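Local coordinates for protein putative hydrolase (Burkholderia cenocepacia, PDB 4X00) that probably hydrolyses ester bonds, perhaps of aryl esters, as a member of the alpha/beta hydrolase superfamily, at residues T164-D167 against G168-A171; E152-R155 against D156-A159; S274-V277 against R278-S282; P266-F269 against N270-S274; T208-A211 against A212-L215. All coordinates share one frame; numbering follows the deposited sequence. Where two conformers were deposited one is given.

Interaction 1 (T164-D167 against G168-A171)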
# COMPACT_ATOMS: atom_id res chain seq x y z
N THR A 164 14.36 -0.53 21.88
CA THR A 164 14.99 -0.76 20.58
C THR A 164 13.93 -0.87 19.50
O THR A 164 14.07 -0.32 18.40
CB THR A 164 15.82 -2.04 20.60
OG1 THR A 164 16.82 -1.95 21.61
CG2 THR A 164 16.50 -2.31 19.28
N HIS A 165 12.85 -1.60 19.81
CA HIS A 165 11.76 -1.79 18.86
C HIS A 165 11.11 -0.45 18.48
O HIS A 165 10.87 -0.16 17.30
CB HIS A 165 10.72 -2.72 19.48
CG HIS A 165 9.75 -3.28 18.49
ND1 HIS A 165 9.72 -4.63 18.16
CD2 HIS A 165 8.73 -2.70 17.80
CE1 HIS A 165 8.74 -4.84 17.29
NE2 HIS A 165 8.13 -3.69 17.06
N LEU A 166 10.80 0.35 19.48
CA LEU A 166 10.18 1.66 19.21
C LEU A 166 11.16 2.59 18.47
O LEU A 166 10.77 3.27 17.51
CB LEU A 166 9.68 2.29 20.50
CG LEU A 166 8.60 1.46 21.21
CD1 LEU A 166 8.17 2.21 22.48
CD2 LEU A 166 7.36 1.21 20.31
N ASP A 167 12.43 2.62 18.87
CA ASP A 167 13.42 3.43 18.18
C ASP A 167 13.52 2.97 16.71
O ASP A 167 13.66 3.80 15.80
CB ASP A 167 14.79 3.32 18.85
CG ASP A 167 14.88 4.10 20.16
OD1 ASP A 167 14.00 4.93 20.48
OD2 ASP A 167 15.89 3.88 20.87
N GLY A 168 13.49 1.66 16.48
CA GLY A 168 13.55 1.14 15.12
C GLY A 168 12.36 1.58 14.28
O GLY A 168 12.50 1.96 13.11
N GLU A 169 11.15 1.52 14.85
CA GLU A 169 9.98 1.99 14.12
C GLU A 169 10.09 3.47 13.80
O GLU A 169 9.68 3.88 12.71
CB GLU A 169 8.68 1.72 14.90
CG GLU A 169 8.36 0.26 15.08
CD GLU A 169 6.99 0.01 15.62
OE1 GLU A 169 6.25 0.95 15.96
OE2 GLU A 169 6.67 -1.20 15.82
N ARG A 170 10.61 4.27 14.74
CA ARG A 170 10.73 5.70 14.49
C ARG A 170 11.72 5.95 13.36
O ARG A 170 11.46 6.80 12.47
CB ARG A 170 11.16 6.42 15.78
CG ARG A 170 11.11 7.93 15.66
CD ARG A 170 11.32 8.63 17.03
NE ARG A 170 12.68 8.41 17.52
CZ ARG A 170 13.05 7.58 18.51
NH1 ARG A 170 14.33 7.45 18.80
NH2 ARG A 170 12.15 6.85 19.19
N ALA A 171 12.82 5.21 13.34
CA ALA A 171 13.80 5.36 12.25
C ALA A 171 13.20 4.91 10.90
O ALA A 171 13.43 5.54 9.86
CB ALA A 171 15.07 4.55 12.58
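G168 opens the second half of this part of helix 162-174 by giving its N-H to T164 O, the first of four successive i to i+4 backbone hydrogen bonds. E169 follows, its N bonding to H165 O, and its side chain leans back over the preceding turn. One carboxylate oxygen, E169 OE2, reaches the edge of the H165 imidazole in the plane of the ring, 3.1 Å from NE2, with carboxylate and ring planes 63° apart. That ring is already held from outside: ND1 by A159 O, NE2 by Q201, and W198 stacks on it. R170 then supplies the charged part of the contact. With CG anti to the backbone N (chi1 -172°) and the chain bent at chi3, its guanidinium curls back beside D167 and grips it end-on, NH1 and NH2 each 3.0 Å from D167 OD1. Both nitrogens approach from the same face of the carboxylate, NH1 from well above its plane and NH2 on the anti side, only slightly out of it; the two planes stand 80° apart. A171 closes the series, N to D167 O at 3.0 Å. Here an i to i+3 salt bridge along a helix converges on one carboxylate oxygen, which should draw negative charge toward OD1.

Interaction 2 (E152-R155 against D156-A159)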
# COMPACT_ATOMS: atom_id res chain seq x y z
N GLU A 152 20.60 -2.11 10.46
CA GLU A 152 20.37 -1.72 11.85
C GLU A 152 18.88 -1.48 12.09
O GLU A 152 18.29 -1.96 13.06
CB GLU A 152 21.17 -0.45 12.20
CG GLU A 152 22.69 -0.55 11.97
CD GLU A 152 23.15 0.03 10.63
OE1 GLU A 152 22.43 -0.10 9.62
OE2 GLU A 152 24.27 0.58 10.55
N VAL A 153 18.24 -0.72 11.20
CA VAL A 153 16.84 -0.35 11.39
C VAL A 153 15.94 -1.57 11.23
O VAL A 153 15.00 -1.78 12.03
CB VAL A 153 16.41 0.76 10.38
CG1 VAL A 153 14.91 0.98 10.43
CG2 VAL A 153 17.17 2.06 10.68
N TYR A 154 16.21 -2.38 10.21
CA TYR A 154 15.36 -3.52 9.97
C TYR A 154 15.45 -4.53 11.13
O TYR A 154 14.43 -5.12 11.52
CB TYR A 154 15.71 -4.17 8.62
CG TYR A 154 15.47 -3.29 7.36
CD1 TYR A 154 14.65 -2.15 7.37
CD2 TYR A 154 16.13 -3.58 6.20
CE1 TYR A 154 14.47 -1.40 6.20
CE2 TYR A 154 15.96 -2.83 5.07
CZ TYR A 154 15.15 -1.75 5.07
OH TYR A 154 14.97 -1.00 3.90
N ARG A 155 16.64 -4.66 11.73
CA ARG A 155 16.80 -5.50 12.91
C ARG A 155 16.11 -4.86 14.12
O ARG A 155 15.38 -5.55 14.88
CB ARG A 155 18.28 -5.73 13.19
CG ARG A 155 18.56 -6.40 14.52
CD ARG A 155 19.98 -6.08 14.98
NE ARG A 155 20.12 -4.64 15.22
CZ ARG A 155 21.27 -3.98 15.11
NH1 ARG A 155 22.36 -4.63 14.73
NH2 ARG A 155 21.31 -2.68 15.35
N ASP A 156 16.36 -3.57 14.35
CA ASP A 156 15.82 -2.96 15.56
C ASP A 156 14.29 -2.92 15.56
O ASP A 156 13.67 -3.09 16.60
CB ASP A 156 16.32 -1.52 15.73
CG ASP A 156 17.78 -1.43 16.10
OD1 ASP A 156 18.40 -2.46 16.41
OD2 ASP A 156 18.29 -0.28 16.10
N MET A 157 13.67 -2.67 14.40
CA MET A 157 12.23 -2.43 14.43
C MET A 157 11.46 -3.73 14.71
O MET A 157 10.27 -3.66 14.99
CB MET A 157 11.72 -1.74 13.15
CG MET A 157 11.71 -2.60 11.92
SD MET A 157 11.12 -1.62 10.51
CE MET A 157 11.30 -2.82 9.19
N ILE A 158 12.13 -4.89 14.70
CA ILE A 158 11.48 -6.15 15.10
C ILE A 158 12.08 -6.74 16.38
O ILE A 158 11.77 -7.88 16.76
CB ILE A 158 11.52 -7.22 13.98
CG1 ILE A 158 12.95 -7.65 13.65
CG2 ILE A 158 10.76 -6.69 12.73
CD1 ILE A 158 12.99 -8.84 12.71
N ALA A 159 12.93 -5.98 17.05
CA ALA A 159 13.60 -6.47 18.26
C ALA A 159 12.64 -6.74 19.42
O ALA A 159 11.57 -6.13 19.55
CB ALA A 159 14.66 -5.48 18.71
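R155 and the next residue, D156, form a salt bridge in which both donors converge on one oxygen. R155 turns its side toward the acid, with NE 3.0 Å and NH2 3.1 Å from D156 OD1. The oxygen lies close to the guanidinium plane, yet the two nitrogens approach it from above one face of the carboxylate, whose plane is turned 33° from that of the guanidinium. A bend at chi3 (64°) brings the arginine back alongside its neighbour, and E152 CA lies off-centre over one guanidinium face. Behind this pair run the backbone bonds D156 N to E152 O at 2.8 Å and M157 N to V153 O. A type I turn from D156 to A159, closed by A159 N to D156 O, leads the chain out toward helix 162-174, while I158 N makes a weak bond to R155 O. The packing lies further out. In the conformer given, M157 extends alongside Y154, its CE methyl 3.9 Å from Y154 CD1. The hydroxyl of that tyrosine is bonded to V148 O, and its ring meets H150 nearly at right angles. I158 CG1 rests 3.4 Å from R155 O, while its side chain also touches Q201 and R202 of helix 198-204.

Interaction 3 (S274-V277 against R278-S282). With EDO (1,2-ethanediol), chain J.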
# COMPACT_ATOMS: atom_id res chain seq x y z
N SER A 274 -6.09 11.02 -10.37
CA SER A 274 -7.38 11.26 -11.03
C SER A 274 -7.25 11.04 -12.55
O SER A 274 -8.12 10.43 -13.16
CB SER A 274 -7.89 12.67 -10.72
OG SER A 274 -9.16 12.87 -11.34
N ASP A 275 -6.13 11.49 -13.12
CA ASP A 275 -5.90 11.30 -14.55
C ASP A 275 -5.82 9.81 -14.89
O ASP A 275 -6.36 9.38 -15.90
CB ASP A 275 -4.62 12.01 -15.00
CG ASP A 275 -4.76 13.52 -14.98
OD1 ASP A 275 -5.89 14.02 -14.79
OD2 ASP A 275 -3.74 14.21 -15.18
N PHE A 276 -5.17 9.01 -14.04
CA PHE A 276 -5.06 7.60 -14.30
C PHE A 276 -6.44 6.93 -14.26
O PHE A 276 -6.80 6.12 -15.14
CB PHE A 276 -4.14 6.94 -13.26
CG PHE A 276 -4.10 5.45 -13.39
CD1 PHE A 276 -3.26 4.86 -14.33
CD2 PHE A 276 -4.91 4.61 -12.62
CE1 PHE A 276 -3.20 3.49 -14.52
CE2 PHE A 276 -4.85 3.21 -12.78
CZ PHE A 276 -4.00 2.65 -13.72
N VAL A 277 -7.25 7.29 -13.25
CA VAL A 277 -8.56 6.68 -13.13
C VAL A 277 -9.42 7.05 -14.33
O VAL A 277 -10.06 6.19 -14.93
CB VAL A 277 -9.26 7.10 -11.80
CG1 VAL A 277 -10.70 6.59 -11.77
CG2 VAL A 277 -8.43 6.58 -10.59
N ARG A 278 -9.40 8.32 -14.72
CA ARG A 278 -10.16 8.77 -15.90
C ARG A 278 -9.77 7.99 -17.15
O ARG A 278 -10.62 7.59 -17.95
CB ARG A 278 -9.94 10.26 -16.10
CG ARG A 278 -10.66 11.08 -15.04
CD ARG A 278 -10.15 12.48 -14.98
NE ARG A 278 -11.09 13.35 -14.29
CZ ARG A 278 -11.01 14.67 -14.28
NH1 ARG A 278 -10.02 15.28 -14.92
NH2 ARG A 278 -11.93 15.38 -13.64
N MET A 279 -8.47 7.80 -17.33
CA MET A 279 -7.96 7.05 -18.47
C MET A 279 -8.42 5.58 -18.40
O MET A 279 -8.88 4.99 -19.40
CB MET A 279 -6.43 7.17 -18.51
CG MET A 279 -5.74 6.35 -19.58
SD MET A 279 -5.45 4.61 -19.13
CE MET A 279 -4.44 4.80 -17.66
N ALA A 280 -8.30 4.97 -17.23
CA ALA A 280 -8.59 3.55 -17.09
C ALA A 280 -10.06 3.27 -17.36
O ALA A 280 -10.42 2.22 -17.89
CB ALA A 280 -8.21 3.08 -15.71
N LEU A 281 -10.90 4.24 -17.04
CA LEU A 281 -12.34 4.07 -17.19
C LEU A 281 -12.87 4.45 -18.59
O LEU A 281 -14.06 4.32 -18.86
CB LEU A 281 -13.07 4.88 -16.10
CG LEU A 281 -12.74 4.38 -14.68
CD1 LEU A 281 -13.43 5.27 -13.66
CD2 LEU A 281 -13.17 2.92 -14.49
N SER A 282 -11.97 4.88 -19.48
CA SER A 282 -12.41 5.27 -20.82
C SER A 282 -11.56 4.57 -21.88
O SER A 282 -11.56 4.97 -23.05
CB SER A 282 -12.38 6.79 -20.97
OG SER A 282 -11.11 7.30 -20.67
C1 EDO J . -7.66 13.91 -17.89
O1 EDO J . -7.77 14.51 -16.59
C2 EDO J . -6.29 14.18 -18.50
O2 EDO J . -6.18 15.56 -18.92
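The last turns of helix 266-280, the C-terminal helix of the alpha/beta hydrolase fold, bring S274-V277 against R278-S282. Four backbone bonds run from R278, M279, A280 and L281 N to the carbonyl four residues earlier, the last, L281 N to V277 O, at 3.0 Å. Two apolar pairs sit on this framework. M279, bent at chi2 and chi3, folds its CE methyl back to 3.5 Å from F276 CD1, meeting the ring obliquely. V277 and L281 run alongside each other, CG1 of the valine 3.6 Å from CD1 of the leucine. R278 instead stretches out from CG to NE, which carries its guanidinium past S274: the serine OG lies over one face, 3.6 Å from R278 NE, and has its hydrogen bond with Y62 OH. Between R278 and D275 a 1,2-ethanediol, probably from the crystallisation liquor, mediates: its O1 accepts from R278 NH1 at 2.9 Å and donates to D275 OD1 at 2.6 Å, bridging charges too far apart for a direct salt bridge. Beyond the helix, S282 OG bonds back to R278 O at 2.8 Å. F276 and V277 pack on V107 of strand 107-111, an amphipathic arrangement typical of a helix flanking the central sheet.

Interaction 4 (P266-F269 against N270-S274). With EDO (1,2-ethanediol), chain H.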
# COMPACT_ATOMS: atom_id res chain seq x y z
N PRO A 266 1.41 16.01 -2.68
CA PRO A 266 0.03 15.53 -2.74
C PRO A 266 -0.76 16.13 -3.90
O PRO A 266 -1.61 15.42 -4.45
CB PRO A 266 -0.55 15.97 -1.38
CG PRO A 266 0.28 17.16 -0.99
CD PRO A 266 1.67 16.84 -1.48
N GLU A 267 -0.50 17.38 -4.27
CA GLU A 267 -1.24 17.96 -5.38
C GLU A 267 -0.90 17.25 -6.70
O GLU A 267 -1.78 16.88 -7.49
CB GLU A 267 -0.91 19.44 -5.50
CG GLU A 267 -1.28 20.26 -4.27
CD GLU A 267 -0.19 20.27 -3.17
OE1 GLU A 267 0.91 19.74 -3.38
OE2 GLU A 267 -0.41 20.90 -2.12
N ARG A 268 0.38 17.01 -6.91
CA ARG A 268 0.82 16.26 -8.08
C ARG A 268 0.29 14.83 -8.06
O ARG A 268 -0.24 14.33 -9.07
CB ARG A 268 2.35 16.27 -8.15
CG ARG A 268 2.95 15.50 -9.29
CD ARG A 268 4.47 15.52 -9.17
NE ARG A 268 5.13 14.83 -10.26
CZ ARG A 268 6.44 14.68 -10.32
NH1 ARG A 268 7.23 15.19 -9.34
NH2 ARG A 268 6.99 14.05 -11.37
N PHE A 269 0.37 14.18 -6.90
CA PHE A 269 -0.11 12.81 -6.80
C PHE A 269 -1.59 12.72 -7.12
O PHE A 269 -2.01 11.82 -7.85
CB PHE A 269 0.18 12.26 -5.40
CG PHE A 269 -0.25 10.82 -5.24
CD1 PHE A 269 0.59 9.80 -5.63
CD2 PHE A 269 -1.53 10.52 -4.80
CE1 PHE A 269 0.18 8.47 -5.53
CE2 PHE A 269 -1.94 9.19 -4.69
CZ PHE A 269 -1.09 8.19 -5.10
N ASN A 270 -2.38 13.63 -6.56
CA ASN A 270 -3.83 13.55 -6.75
C ASN A 270 -4.20 13.84 -8.19
O ASN A 270 -5.18 13.29 -8.71
CB ASN A 270 -4.54 14.52 -5.82
CG ASN A 270 -4.42 14.12 -4.37
OD1 ASN A 270 -3.94 13.01 -4.07
ND2 ASN A 270 -4.89 14.98 -3.47
N ARG A 271 -3.45 14.73 -8.84
CA ARG A 271 -3.61 14.97 -10.27
C ARG A 271 -3.30 13.69 -11.07
O ARG A 271 -4.11 13.26 -11.91
CB ARG A 271 -2.67 16.11 -10.70
CG ARG A 271 -2.88 16.52 -12.16
CD ARG A 271 -1.66 17.31 -12.69
NE ARG A 271 -0.54 16.40 -12.90
CZ ARG A 271 0.74 16.68 -12.63
NH1 ARG A 271 1.10 17.87 -12.17
NH2 ARG A 271 1.68 15.75 -12.82
N ASP A 272 -2.15 13.07 -10.80
CA ASP A 272 -1.80 11.84 -11.50
C ASP A 272 -2.82 10.73 -11.25
O ASP A 272 -3.16 9.98 -12.18
CB ASP A 272 -0.41 11.38 -11.07
CG ASP A 272 0.72 12.18 -11.69
OD1 ASP A 272 0.52 12.91 -12.70
OD2 ASP A 272 1.84 12.06 -11.17
N LEU A 273 -3.31 10.62 -10.02
CA LEU A 273 -4.26 9.56 -9.69
C LEU A 273 -5.57 9.79 -10.42
O LEU A 273 -6.11 8.87 -11.07
CB LEU A 273 -4.48 9.50 -8.18
CG LEU A 273 -5.57 8.51 -7.75
CD1 LEU A 273 -5.25 7.06 -8.24
CD2 LEU A 273 -5.73 8.53 -6.23
N SER A 274 -6.09 11.02 -10.37
CA SER A 274 -7.38 11.26 -11.03
C SER A 274 -7.25 11.04 -12.55
O SER A 274 -8.12 10.43 -13.16
CB SER A 274 -7.89 12.67 -10.72
OG SER A 274 -9.16 12.87 -11.34
C1 EDO H . 5.52 13.04 -13.88
O1 EDO H . 5.69 14.47 -14.02
C2 EDO H . 4.15 12.66 -13.34
O2 EDO H . 3.73 13.52 -12.27
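F269 and N270, adjacent residues on helix 266-280, meet through a ring edge and an amide. N270 OD1 lies in the plane of the F269 ring, 3.5 Å from CD2, with ring and amide planes 70° apart. The amide also has partners beyond the helix: OD1 accepts from Q53, while ND2 gives hydrogen bonds to D56 and to K52 O, so both of its polar atoms are satisfied although the residue is buried. With CG anti to the backbone N (chi1 -178°), the F269 ring stands out from the helix, and L273 CD2 comes obliquely to its CE2 at 4.1 Å. Phenylalanine and leucine belong to the apolar side of this amphipathic helix, which lies against the central sheet of the alpha/beta hydrolase fold: F269 touches V136 and L225, L273 touches V134. Backbone bonds N270 N to P266 O and L273 N to F269 O (2.8 Å) carry the turn beneath them.

R268 builds a polar cluster on another side. Fully extended, it donates from NE to O2 of a 1,2-ethanediol, probably from the crystallisation liquor, at 2.8 Å and nearly straight (169°). The same O2 gives its proton to D272 OD2 at 2.6 Å, spanning charged atoms that do not meet, R268 NE being 4.4 Å from D272 OD2. R271 brings its NH2 to D272 OD1 at 3.1 Å, a salt bridge between neighbours met from above the carboxylate plane. Y254 adds a bond from its OH to D272 OD2 and a cation-pi contact with R268, which also forms a salt bridge with E265.

Interaction 5 (T208-A211 against A212-L215)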
# COMPACT_ATOMS: atom_id res chain seq x y z
N THR A 208 5.19 -14.30 1.10
CA THR A 208 5.35 -14.64 -0.30
C THR A 208 4.78 -13.51 -1.18
O THR A 208 3.79 -12.87 -0.82
CB THR A 208 4.66 -15.97 -0.63
OG1 THR A 208 3.29 -15.93 -0.22
CG2 THR A 208 5.35 -17.12 0.11
N VAL A 209 5.45 -13.24 -2.30
CA VAL A 209 4.99 -12.21 -3.23
C VAL A 209 5.06 -12.76 -4.65
O VAL A 209 6.16 -13.01 -5.17
CB VAL A 209 5.83 -10.92 -3.15
CG1 VAL A 209 5.25 -9.83 -4.08
CG2 VAL A 209 5.87 -10.39 -1.72
N GLU A 210 3.91 -12.97 -5.27
CA GLU A 210 3.88 -13.53 -6.62
C GLU A 210 3.86 -12.42 -7.66
O GLU A 210 2.91 -12.28 -8.44
CB GLU A 210 2.69 -14.45 -6.78
CG GLU A 210 2.77 -15.62 -5.80
CD GLU A 210 1.72 -16.67 -6.05
OE1 GLU A 210 0.87 -16.89 -5.16
OE2 GLU A 210 1.76 -17.29 -7.13
N ALA A 211 4.91 -11.60 -7.65
CA ALA A 211 4.98 -10.48 -8.57
C ALA A 211 5.06 -10.94 -10.03
O ALA A 211 4.41 -10.37 -10.90
CB ALA A 211 6.16 -9.61 -8.23
N ALA A 212 5.87 -11.95 -10.31
CA ALA A 212 6.04 -12.38 -11.69
C ALA A 212 4.72 -12.84 -12.27
O ALA A 212 4.31 -12.41 -13.36
CB ALA A 212 7.07 -13.47 -11.77
N LYS A 213 4.01 -13.68 -11.52
CA LYS A 213 2.72 -14.17 -12.00
C LYS A 213 1.68 -13.04 -12.07
O LYS A 213 1.00 -12.88 -13.08
CB LYS A 213 2.23 -15.30 -11.09
CG LYS A 213 0.91 -15.92 -11.51
CD LYS A 213 0.48 -17.03 -10.57
CE LYS A 213 -0.87 -17.60 -11.01
NZ LYS A 213 -1.41 -18.55 -10.01
N GLY A 214 1.53 -12.24 -11.01
CA GLY A 214 0.46 -11.26 -11.01
C GLY A 214 0.68 -10.14 -12.02
O GLY A 214 -0.25 -9.73 -12.71
N LEU A 215 1.90 -9.61 -12.06
CA LEU A 215 2.17 -8.51 -12.97
C LEU A 215 2.16 -8.95 -14.42
O LEU A 215 1.62 -8.25 -15.28
CB LEU A 215 3.53 -7.86 -12.66
CG LEU A 215 3.57 -7.06 -11.37
CD1 LEU A 215 5.00 -6.62 -11.07
CD2 LEU A 215 2.63 -5.85 -11.45
O HOH W 1 7.91 -12.63 -8.16
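E210 is at once the centre of an inverse gamma turn and the N-cap of helix 211-216, so the chain swings sharply just before the helix starts. The turn is closed by a weak backbone bond, A211 N to V209 O at 3.1 Å. A water spans the same corner, accepting from A212 N at 3.0 Å and donating weakly to V209 O; it thus occupies an N-H of the first turn, which has no helical carbonyl before it. The regular pattern then begins, with G214 N to E210 O at 2.9 Å and L215 N to A211 O also at 2.9 Å. Among the side chains, the two extended chains of E210 and K213 keep company along their length. E210 OE2 touches the aliphatic part of the lysine, 3.7 Å from K213 CD, while the charged NZ stays 4.5 Å from OE2, beyond a salt bridge but where some electrostatic attraction is likely. On the buried side A211 CB lies 4.3 Å from L215 CD1, a loose apolar pair. E210 N is bound by N120 of helix 113-125, whose A123 touches both E210 and K213. L215 touches S119 of that helix and A242 and L245 of helix 235-245.

In the fold
All five contacts are local, each made within a helix or at its end. Interaction 2, at the end of helix 151-156 and in the loop after it, and interaction 1, on helix 162-174, have centres 7 Å apart and touch directly: T164 CG2 lies 3.4 Å from D156 OD1, and G168 packs against M157. Interactions 3 and 4 share S274 on helix 266-280, their centres 12 Å apart; interactions 2 and 3 lie across the chain's centre from each other, their centres about 40 Å apart. Interaction 5 stands apart, its nearest atoms about 11 Å from interaction 3. A possible Ser-His-Asp triad, S112, H259 and D230, as in related hydrolases, has Y154 of interaction 2 near it without contact, and a glycerol lies close to that tyrosine.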